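Xylose isomerase-like TIM barrel domain-containing protein (Thermus thermophilus, PDB 3AYV) binds zinc ions in a TIM barrel related to xylose isomerases and may, like AP endonucleases of its family, act on phosphodiester bonds in DNA. Local coordinates at residues A[74-86]-A[121-133]. Residues are numbered along the deposited sequence; the frame is centred on the assembly and turned at random.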
# COMPACT_ATOMS: atom_id res chain seq x y z
N THR A 74 -13.82 0.73 11.07
CA THR A 74 -12.62 0.22 10.40
C THR A 74 -12.93 -1.12 9.71
O THR A 74 -12.59 -1.31 8.53
CB THR A 74 -11.44 0.04 11.38
OG1 THR A 74 -11.14 1.31 11.98
CG2 THR A 74 -10.18 -0.42 10.64
N LEU A 75 -13.55 -2.02 10.46
CA LEU A 75 -13.94 -3.30 9.88
C LEU A 75 -14.86 -3.12 8.67
O LEU A 75 -14.59 -3.72 7.61
CB LEU A 75 -14.56 -4.23 10.93
CG LEU A 75 -14.86 -5.67 10.46
CD1 LEU A 75 -13.58 -6.35 9.96
CD2 LEU A 75 -15.50 -6.44 11.63
N ARG A 76 -15.89 -2.28 8.80
CA ARG A 76 -16.81 -2.00 7.67
C ARG A 76 -16.09 -1.41 6.46
O ARG A 76 -16.34 -1.83 5.30
CB ARG A 76 -17.99 -1.10 8.10
CG ARG A 76 -18.99 -1.76 9.06
CD ARG A 76 -20.26 -0.89 9.32
NE ARG A 76 -20.04 0.48 9.81
CZ ARG A 76 -19.95 0.83 11.10
NH1 ARG A 76 -20.00 -0.09 12.06
NH2 ARG A 76 -19.76 2.09 11.43
N ARG A 77 -15.17 -0.48 6.70
CA ARG A 77 -14.37 0.15 5.64
C ARG A 77 -13.49 -0.86 4.87
O ARG A 77 -13.41 -0.81 3.61
CB ARG A 77 -13.49 1.27 6.22
CG ARG A 77 -14.27 2.53 6.63
CD ARG A 77 -14.64 3.35 5.43
NE ARG A 77 -15.28 4.63 5.75
CZ ARG A 77 -16.54 4.94 5.48
NH1 ARG A 77 -17.36 4.05 4.91
NH2 ARG A 77 -16.99 6.16 5.77
N LEU A 78 -12.80 -1.74 5.61
CA LEU A 78 -11.95 -2.73 4.97
C LEU A 78 -12.78 -3.75 4.15
O LEU A 78 -12.43 -4.05 3.00
CB LEU A 78 -11.08 -3.47 6.00
CG LEU A 78 -10.08 -2.56 6.73
CD1 LEU A 78 -9.30 -3.40 7.72
CD2 LEU A 78 -9.10 -1.89 5.71
N LEU A 79 -13.85 -4.25 4.74
CA LEU A 79 -14.72 -5.24 4.07
C LEU A 79 -15.42 -4.68 2.83
O LEU A 79 -15.43 -5.32 1.76
CB LEU A 79 -15.72 -5.82 5.07
CG LEU A 79 -15.13 -6.67 6.21
CD1 LEU A 79 -16.25 -7.03 7.19
CD2 LEU A 79 -14.45 -7.94 5.68
N PHE A 80 -15.95 -3.46 2.93
CA PHE A 80 -16.61 -2.84 1.79
C PHE A 80 -15.60 -2.49 0.70
O PHE A 80 -15.85 -2.76 -0.50
CB PHE A 80 -17.44 -1.62 2.20
CG PHE A 80 -18.48 -1.24 1.17
CD1 PHE A 80 -19.25 -2.23 0.55
CD2 PHE A 80 -18.66 0.08 0.80
CE1 PHE A 80 -20.20 -1.89 -0.42
CE2 PHE A 80 -19.62 0.43 -0.16
CZ PHE A 80 -20.38 -0.54 -0.77
N GLY A 81 -14.44 -1.97 1.11
CA GLY A 81 -13.35 -1.70 0.19
C GLY A 81 -12.96 -2.97 -0.57
O GLY A 81 -12.67 -2.90 -1.78
N LEU A 82 -12.95 -4.11 0.12
CA LEU A 82 -12.61 -5.38 -0.55
C LEU A 82 -13.70 -5.74 -1.58
O LEU A 82 -13.37 -6.19 -2.68
CB LEU A 82 -12.39 -6.53 0.44
CG LEU A 82 -11.03 -6.60 1.15
CD1 LEU A 82 -11.08 -7.65 2.25
CD2 LEU A 82 -9.84 -6.85 0.19
N ASP A 83 -14.96 -5.55 -1.23
CA ASP A 83 -16.07 -5.72 -2.22
C ASP A 83 -15.83 -4.91 -3.49
O ASP A 83 -15.94 -5.43 -4.62
CB ASP A 83 -17.41 -5.34 -1.62
CG ASP A 83 -17.90 -6.32 -0.58
OD1 ASP A 83 -17.47 -7.50 -0.60
OD2 ASP A 83 -18.73 -5.92 0.27
N ARG A 84 -15.52 -3.63 -3.33
CA ARG A 84 -15.21 -2.76 -4.45
C ARG A 84 -13.97 -3.17 -5.25
O ARG A 84 -13.95 -3.06 -6.49
CB ARG A 84 -15.08 -1.30 -3.98
CG ARG A 84 -16.39 -0.69 -3.49
CD ARG A 84 -17.50 -0.69 -4.57
NE ARG A 84 -18.58 0.24 -4.23
CZ ARG A 84 -19.71 0.37 -4.93
NH1 ARG A 84 -19.93 -0.42 -5.99
NH2 ARG A 84 -20.61 1.27 -4.55
N ALA A 85 -12.93 -3.62 -4.55
CA ALA A 85 -11.71 -4.12 -5.17
C ALA A 85 -12.05 -5.27 -6.13
O ALA A 85 -11.58 -5.30 -7.27
CB ALA A 85 -10.72 -4.60 -4.09
N ALA A 86 -12.89 -6.18 -5.66
CA ALA A 86 -13.28 -7.37 -6.44
C ALA A 86 -14.08 -6.96 -7.67
O ALA A 86 -13.88 -7.50 -8.76
CB ALA A 86 -14.08 -8.34 -5.58
N LEU A 121 -11.55 -11.82 9.77
CA LEU A 121 -12.68 -11.63 8.82
C LEU A 121 -12.26 -10.96 7.52
O LEU A 121 -12.82 -11.22 6.46
CB LEU A 121 -13.82 -10.82 9.44
CG LEU A 121 -14.63 -11.46 10.57
CD1 LEU A 121 -15.72 -10.47 11.02
CD2 LEU A 121 -15.24 -12.85 10.22
N VAL A 122 -11.26 -10.08 7.62
CA VAL A 122 -10.76 -9.38 6.45
C VAL A 122 -9.98 -10.32 5.54
O VAL A 122 -10.20 -10.33 4.32
CB VAL A 122 -9.88 -8.18 6.86
CG1 VAL A 122 -9.47 -7.37 5.62
CG2 VAL A 122 -10.68 -7.33 7.82
N VAL A 123 -9.09 -11.13 6.11
CA VAL A 123 -8.35 -12.13 5.34
C VAL A 123 -9.33 -13.14 4.70
O VAL A 123 -9.16 -13.53 3.53
CB VAL A 123 -7.31 -12.86 6.23
CG1 VAL A 123 -6.64 -14.04 5.48
CG2 VAL A 123 -6.22 -11.85 6.64
N ARG A 124 -10.35 -13.53 5.46
CA ARG A 124 -11.33 -14.49 4.95
C ARG A 124 -12.11 -13.90 3.77
O ARG A 124 -12.33 -14.60 2.75
CB ARG A 124 -12.27 -14.98 6.06
CG ARG A 124 -11.57 -15.85 7.12
CD ARG A 124 -12.49 -16.07 8.34
NE ARG A 124 -13.78 -16.65 7.94
CZ ARG A 124 -14.73 -17.05 8.78
NH1 ARG A 124 -14.57 -16.91 10.10
NH2 ARG A 124 -15.86 -17.58 8.31
N ARG A 125 -12.49 -12.62 3.87
CA ARG A 125 -13.23 -11.95 2.79
C ARG A 125 -12.37 -11.84 1.53
O ARG A 125 -12.86 -12.08 0.41
CB ARG A 125 -13.76 -10.55 3.23
CG ARG A 125 -14.67 -9.85 2.21
CD ARG A 125 -15.90 -10.73 1.83
NE ARG A 125 -16.87 -10.03 0.97
CZ ARG A 125 -17.56 -10.60 -0.02
NH1 ARG A 125 -17.40 -11.89 -0.31
NH2 ARG A 125 -18.41 -9.88 -0.75
N ALA A 126 -11.11 -11.43 1.70
CA ALA A 126 -10.14 -11.36 0.60
C ALA A 126 -10.00 -12.73 -0.09
O ALA A 126 -10.01 -12.82 -1.34
CB ALA A 126 -8.78 -10.86 1.14
N ARG A 127 -9.93 -13.78 0.71
CA ARG A 127 -9.78 -15.15 0.18
C ARG A 127 -11.01 -15.52 -0.66
O ARG A 127 -10.87 -15.98 -1.81
CB ARG A 127 -9.55 -16.14 1.32
CG ARG A 127 -9.36 -17.57 0.86
CD ARG A 127 -8.59 -18.44 1.85
NE ARG A 127 -9.01 -18.25 3.23
CZ ARG A 127 -8.23 -17.84 4.23
NH1 ARG A 127 -6.93 -17.57 4.04
NH2 ARG A 127 -8.75 -17.69 5.42
N THR A 128 -12.20 -15.28 -0.11
CA THR A 128 -13.47 -15.53 -0.85
C THR A 128 -13.52 -14.82 -2.19
O THR A 128 -13.89 -15.42 -3.23
CB THR A 128 -14.70 -15.15 0.01
OG1 THR A 128 -14.74 -16.00 1.16
CG2 THR A 128 -16.02 -15.28 -0.81
N LEU A 129 -13.11 -13.55 -2.19
CA LEU A 129 -13.09 -12.71 -3.39
C LEU A 129 -11.95 -12.95 -4.39
O LEU A 129 -12.00 -12.46 -5.52
CB LEU A 129 -13.18 -11.22 -2.99
CG LEU A 129 -14.49 -10.80 -2.32
CD1 LEU A 129 -14.34 -9.39 -1.64
CD2 LEU A 129 -15.69 -10.77 -3.30
N GLY A 130 -10.91 -13.66 -3.98
CA GLY A 130 -9.77 -13.90 -4.83
C GLY A 130 -8.84 -12.70 -4.93
O GLY A 130 -8.12 -12.55 -5.91
N VAL A 131 -8.86 -11.86 -3.91
CA VAL A 131 -8.02 -10.65 -3.84
C VAL A 131 -6.90 -10.92 -2.84
O VAL A 131 -7.15 -11.42 -1.72
CB VAL A 131 -8.87 -9.44 -3.38
CG1 VAL A 131 -7.98 -8.18 -3.16
CG2 VAL A 131 -10.04 -9.17 -4.36
N ARG A 132 -5.66 -10.65 -3.24
CA ARG A 132 -4.50 -10.86 -2.37
C ARG A 132 -4.37 -9.65 -1.42
O ARG A 132 -4.30 -8.52 -1.89
CB ARG A 132 -3.24 -10.97 -3.22
CG ARG A 132 -1.91 -10.99 -2.48
CD ARG A 132 -1.77 -12.23 -1.57
NE ARG A 132 -0.41 -12.38 -1.07
CZ ARG A 132 -0.04 -13.30 -0.18
NH1 ARG A 132 -0.95 -14.14 0.29
NH2 ARG A 132 1.23 -13.38 0.24
N LEU A 133 -4.35 -9.90 -0.10
CA LEU A 133 -4.34 -8.81 0.90
C LEU A 133 -2.92 -8.51 1.30
O LEU A 133 -2.14 -9.42 1.58
CB LEU A 133 -5.13 -9.23 2.15
CG LEU A 133 -5.58 -8.19 3.16
CD1 LEU A 133 -6.53 -7.15 2.50
CD2 LEU A 133 -6.26 -8.82 4.37
O HOH W 1 -17.37 -7.70 2.37
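L82 enters helix 121-129 as a knob among V122, R125, A126 and L129, its CD1 lying 3.5 Å from V122 O. The other branch, CD2, reaches L133 CD1 on the barrel strand at 4.0 Å and lies near V131 CG1 of the loop before it. V122 returns the interlock, seated among L75, L78, L79 and L82: with CG1 anti to the backbone N (chi1 -174°), that methyl meets L82 CD1 at 3.7 Å, while CG2 lies 3.7 Å from L75 CD1. On the outer side the polar link is lopsided. D83 OD1 takes R125 NH2 at 2.6 Å on its syn side and NE only weakly at 3.0 Å, and the carboxylate and guanidinium planes stand 77° apart, so no flat two-oxygen pairing forms. R125 NE also donates to a water that weakly reaches L79 O, while L129 CD2 lies off-centre over one guanidinium face. A methionine in place of R125 would probably leave the D83 carboxylate without its cationic mate and the water without its donor. The axes of helix segments 74-86 and 121-129, 9.8 Å apart at closest approach and 9° from parallel, with L82 and V131 both touching A93 of strand 92-96, are as expected of neighbouring outer helices in this eight-stranded TIM barrel, packed knobs-into-holes over its parallel strands.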